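Local coordinates for manganese lipoxygenase (Gaeumannomyces graminis, PDB 5FX8), which oxygenates linoleic and alpha-linolenic acids at a catalytic manganese to give 11S- and 13R-hydroperoxy fatty acids, at residues L272-L283 with P494-P505. Numbering follows the deposited sequence.
Sequences LLAKIMFNNNDL and PLHPAALYAPIP
Asn-280 and Asn-279 tie the helix to the backbone of the loop 494-505. Asn-280 ND2 donates to Pro-497 O at 2.8 Å with an N-H...O angle of 161°, and this acceptor lies in its amide plane. A second, weak bond runs from the same nitrogen to Ala-498 O. Asn-280 OD1 accepts from a water that in turn accepts from Leu-500 N, which links both ends of the amide to the loop. The Asn-280 amide reaches these carbonyls because its CG stands anti to the backbone N (chi1 -179°). Asn-279 ND2 binds Leu-495 O at 2.9 Å from above the carbonyl plane. The Asn-279 amide crosses the His-496 ring obliquely, the planes 31° apart; ND1 of this ring hydrogen-bonds to Val-492 O and NE2 to Glu-167 OE1.

Ile-276 is buried against Pro-497 and Leu-495. Its CG2 meets Pro-497 CG, and its side chain crosses that of Leu-495 at about a right angle. The far end is more open. There Leu-273 CD2 touches Pro-505 CG and Met-277 SD reaches Ile-504 CD1, where both loop residues are partly exposed. The loop packs along the N-terminal part of helix 268-305, which carries manganese ligands His-290 and His-294 in the lipoxygenase fold.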
loop_
_atom_site.group_PDB
_atom_site.type_symbol
_atom_site.label_atom_id
_atom_site.label_comp_id
_atom_site.label_asym_id
_atom_site.label_seq_id
_atom_site.Cartn_x
_atom_site.Cartn_y
_atom_site.Cartn_z
ATOM N N LEU A 272 11.745 -0.596 28.311
ATOM C CA LEU A 272 10.610 -0.505 27.409
ATOM C C LEU A 272 10.628 0.815 26.650
ATOM O O LEU A 272 10.402 0.841 25.435
ATOM C CB LEU A 272 9.315 -0.692 28.184
ATOM C CG LEU A 272 8.026 -0.518 27.394
ATOM C CD1 LEU A 272 7.962 -1.424 26.217
ATOM C CD2 LEU A 272 6.855 -0.786 28.271
ATOM N N LEU A 273 10.972 1.911 27.332
ATOM C CA LEU A 273 11.010 3.210 26.672
ATOM C C LEU A 273 12.150 3.295 25.679
ATOM O O LEU A 273 12.052 4.008 24.679
ATOM C CB LEU A 273 11.137 4.336 27.697
ATOM C CG LEU A 273 11.010 5.741 27.098
ATOM C CD1 LEU A 273 9.681 5.887 26.431
ATOM C CD2 LEU A 273 11.135 6.755 28.167
ATOM N N ALA A 274 13.247 2.603 25.955
ATOM C CA ALA A 274 14.334 2.576 24.998
ATOM C C ALA A 274 13.895 1.877 23.725
ATOM O O ALA A 274 14.182 2.339 22.612
ATOM C CB ALA A 274 15.541 1.892 25.613
ATOM N N LYS A 275 13.171 0.773 23.872
ATOM C CA LYS A 275 12.690 0.099 22.689
ATOM C C LYS A 275 11.694 0.961 21.945
ATOM O O LYS A 275 11.671 0.934 20.720
ATOM C CB LYS A 275 12.083 -1.245 23.051
ATOM C CG LYS A 275 13.097 -2.224 23.516
ATOM C CD LYS A 275 12.465 -3.570 23.686
ATOM C CE LYS A 275 11.522 -3.617 24.843
ATOM N NZ LYS A 275 10.869 -4.936 24.826
ATOM N N ILE A 276 10.885 1.745 22.655
ATOM C CA ILE A 276 9.957 2.642 21.978
ATOM C C ILE A 276 10.710 3.725 21.208
ATOM O O ILE A 276 10.360 4.048 20.062
ATOM C CB ILE A 276 8.955 3.249 22.975
ATOM C CG1 ILE A 276 8.058 2.160 23.557
ATOM C CG2 ILE A 276 8.053 4.231 22.271
ATOM C CD1 ILE A 276 7.026 2.649 24.509
ATOM N N MET A 277 11.759 4.297 21.801
ATOM C CA MET A 277 12.510 5.316 21.076
ATOM C C MET A 277 13.161 4.738 19.825
ATOM O O MET A 277 13.138 5.357 18.746
ATOM C CB MET A 277 13.550 5.951 21.992
ATOM C CG MET A 277 12.938 6.675 23.142
ATOM S SD MET A 277 14.125 7.570 24.159
ATOM C CE MET A 277 14.889 6.283 25.113
ATOM N N PHE A 278 13.743 3.548 19.947
ATOM C CA PHE A 278 14.295 2.894 18.772
ATOM C C PHE A 278 13.219 2.637 17.734
ATOM O O PHE A 278 13.466 2.784 16.544
ATOM C CB PHE A 278 14.988 1.596 19.163
ATOM C CG PHE A 278 15.559 0.827 17.999
ATOM C CD1 PHE A 278 14.775 -0.037 17.256
ATOM C CD2 PHE A 278 16.902 0.925 17.688
ATOM C CE1 PHE A 278 15.295 -0.745 16.231
ATOM C CE2 PHE A 278 17.432 0.208 16.650
ATOM C CZ PHE A 278 16.608 -0.631 15.917
ATOM N N ASN A 279 12.024 2.244 18.151
ATOM C CA ASN A 279 11.011 1.963 17.147
ATOM C C ASN A 279 10.570 3.230 16.422
ATOM O O ASN A 279 10.170 3.178 15.253
ATOM C CB ASN A 279 9.837 1.266 17.796
ATOM C CG ASN A 279 10.144 -0.171 18.132
ATOM O OD1 ASN A 279 11.009 -0.783 17.537
ATOM N ND2 ASN A 279 9.434 -0.712 19.093
ATOM N N ASN A 280 10.641 4.365 17.110
ATOM C CA ASN A 280 10.382 5.656 16.508
ATOM C C ASN A 280 11.421 5.981 15.445
ATOM O O ASN A 280 11.090 6.439 14.337
ATOM C CB ASN A 280 10.391 6.687 17.628
ATOM C CG ASN A 280 10.108 8.062 17.155
ATOM O OD1 ASN A 280 10.994 8.893 17.061
ATOM N ND2 ASN A 280 8.864 8.318 16.862
ATOM N N ASN A 281 12.692 5.752 15.768
ATOM C CA ASN A 281 13.726 6.004 14.777
ATOM C C ASN A 281 13.630 5.034 13.600
ATOM O O ASN A 281 13.838 5.423 12.447
ATOM C CB ASN A 281 15.093 5.935 15.435
ATOM C CG ASN A 281 15.287 7.004 16.466
ATOM O OD1 ASN A 281 15.795 6.753 17.553
ATOM N ND2 ASN A 281 14.881 8.216 16.133
ATOM N N ASP A 282 13.296 3.777 13.872
ATOM C CA ASP A 282 13.163 2.778 12.826
ATOM C C ASP A 282 11.974 3.069 11.922
ATOM O O ASP A 282 12.051 2.858 10.709
ATOM C CB ASP A 282 13.047 1.395 13.457
ATOM C CG ASP A 282 13.337 0.295 12.481
ATOM O OD1 ASP A 282 14.501 0.192 12.050
ATOM O OD2 ASP A 282 12.398 -0.454 12.132
ATOM N N LEU A 283 10.877 3.579 12.482
ATOM C CA LEU A 283 9.741 3.965 11.652
ATOM C C LEU A 283 10.105 5.124 10.730
ATOM O O LEU A 283 9.785 5.110 9.531
ATOM C CB LEU A 283 8.543 4.323 12.529
ATOM C CG LEU A 283 7.207 4.501 11.790
ATOM C CD1 LEU A 283 6.854 3.358 10.808
ATOM C CD2 LEU A 283 6.097 4.672 12.797
ATOM N N PRO A 494 1.362 0.433 21.305
ATOM C CA PRO A 494 2.155 1.569 21.746
ATOM C C PRO A 494 3.614 1.445 21.461
ATOM O O PRO A 494 4.345 2.393 21.687
ATOM C CB PRO A 494 1.924 1.551 23.241
ATOM C CG PRO A 494 1.837 0.129 23.530
ATOM C CD PRO A 494 1.078 -0.476 22.416
ATOM N N LEU A 495 4.038 0.275 20.987
ATOM C CA LEU A 495 5.459 0.035 20.785
ATOM C C LEU A 495 6.052 0.856 19.649
ATOM O O LEU A 495 7.263 1.079 19.636
ATOM C CB LEU A 495 5.700 -1.454 20.539
ATOM C CG LEU A 495 6.340 -2.171 21.738
ATOM C CD1 LEU A 495 7.710 -1.643 21.955
ATOM C CD2 LEU A 495 5.550 -1.976 23.017
ATOM N N HIS A 496 5.248 1.321 18.703
ATOM C CA HIS A 496 5.757 2.003 17.517
ATOM C C HIS A 496 5.072 3.335 17.270
ATOM O O HIS A 496 4.264 3.453 16.343
ATOM C CB HIS A 496 5.564 1.147 16.275
ATOM C CG HIS A 496 6.165 -0.211 16.376
ATOM N ND1 HIS A 496 5.436 -1.316 16.748
ATOM C CD2 HIS A 496 7.420 -0.649 16.127
ATOM C CE1 HIS A 496 6.218 -2.377 16.726
ATOM N NE2 HIS A 496 7.427 -1.999 16.355
ATOM N N PRO A 497 5.414 4.371 18.028
ATOM C CA PRO A 497 4.781 5.679 17.822
ATOM C C PRO A 497 5.455 6.526 16.753
ATOM O O PRO A 497 6.680 6.601 16.651
ATOM C CB PRO A 497 4.916 6.336 19.197
ATOM C CG PRO A 497 6.145 5.785 19.733
ATOM C CD PRO A 497 6.308 4.376 19.190
ATOM N N ALA A 498 4.628 7.174 15.938
ATOM C CA ALA A 498 5.161 8.086 14.941
ATOM C C ALA A 498 5.914 9.253 15.572
ATOM O O ALA A 498 6.875 9.751 14.990
ATOM C CB ALA A 498 4.036 8.602 14.071
ATOM N N ALA A 499 5.517 9.692 16.760
ATOM C CA ALA A 499 6.209 10.777 17.425
ATOM C C ALA A 499 6.313 10.497 18.916
ATOM O O ALA A 499 5.501 9.767 19.481
ATOM C CB ALA A 499 5.488 12.112 17.199
ATOM N N LEU A 500 7.302 11.108 19.559
ATOM C CA LEU A 500 7.398 11.085 21.014
ATOM C C LEU A 500 6.962 12.431 21.576
ATOM O O LEU A 500 7.335 13.483 21.050
ATOM C CB LEU A 500 8.813 10.762 21.473
ATOM C CG LEU A 500 9.477 9.550 20.821
ATOM C CD1 LEU A 500 10.831 9.334 21.461
ATOM C CD2 LEU A 500 8.615 8.310 20.969
ATOM N N TYR A 501 6.184 12.391 22.653
ATOM C CA TYR A 501 5.481 13.555 23.163
ATOM C C TYR A 501 6.028 14.021 24.504
ATOM O O TYR A 501 5.444 14.894 25.132
ATOM C CB TYR A 501 3.978 13.258 23.241
ATOM C CG TYR A 501 3.332 13.145 21.868
ATOM C CD1 TYR A 501 3.332 11.936 21.187
ATOM C CD2 TYR A 501 2.756 14.254 21.237
ATOM C CE1 TYR A 501 2.774 11.817 19.958
ATOM C CE2 TYR A 501 2.190 14.140 19.992
ATOM C CZ TYR A 501 2.219 12.907 19.364
ATOM O OH TYR A 501 1.688 12.717 18.131
ATOM N N ALA A 502 7.155 13.489 24.934
ATOM C CA ALA A 502 7.783 13.921 26.160
ATOM C C ALA A 502 9.281 13.889 25.936
ATOM O O ALA A 502 9.772 13.082 25.145
ATOM C CB ALA A 502 7.394 13.025 27.345
ATOM N N PRO A 503 10.028 14.762 26.600
ATOM C CA PRO A 503 11.461 14.877 26.315
ATOM C C PRO A 503 12.215 13.602 26.628
ATOM O O PRO A 503 11.864 12.851 27.539
ATOM C CB PRO A 503 11.911 16.015 27.238
ATOM C CG PRO A 503 10.707 16.773 27.479
ATOM C CD PRO A 503 9.580 15.805 27.532
ATOM N N ILE A 504 13.284 13.394 25.871
ATOM C CA ILE A 504 14.149 12.234 26.079
ATOM C C ILE A 504 14.702 12.278 27.489
ATOM O O ILE A 504 15.349 13.275 27.857
ATOM C CB ILE A 504 15.299 12.221 25.059
ATOM C CG1 ILE A 504 14.776 12.123 23.629
ATOM C CG2 ILE A 504 16.283 11.120 25.380
ATOM C CD1 ILE A 504 13.849 11.029 23.435
ATOM N N PRO A 505 14.530 11.225 28.287
ATOM C CA PRO A 505 15.020 11.244 29.672
ATOM C C PRO A 505 16.496 11.594 29.799
ATOM O O PRO A 505 17.299 11.382 28.888
ATOM C CB PRO A 505 14.751 9.818 30.160
ATOM C CG PRO A 505 13.618 9.331 29.289
ATOM C CD PRO A 505 13.836 9.965 27.955
HETATM O O HOH W 1 9.478 11.479 17.283
#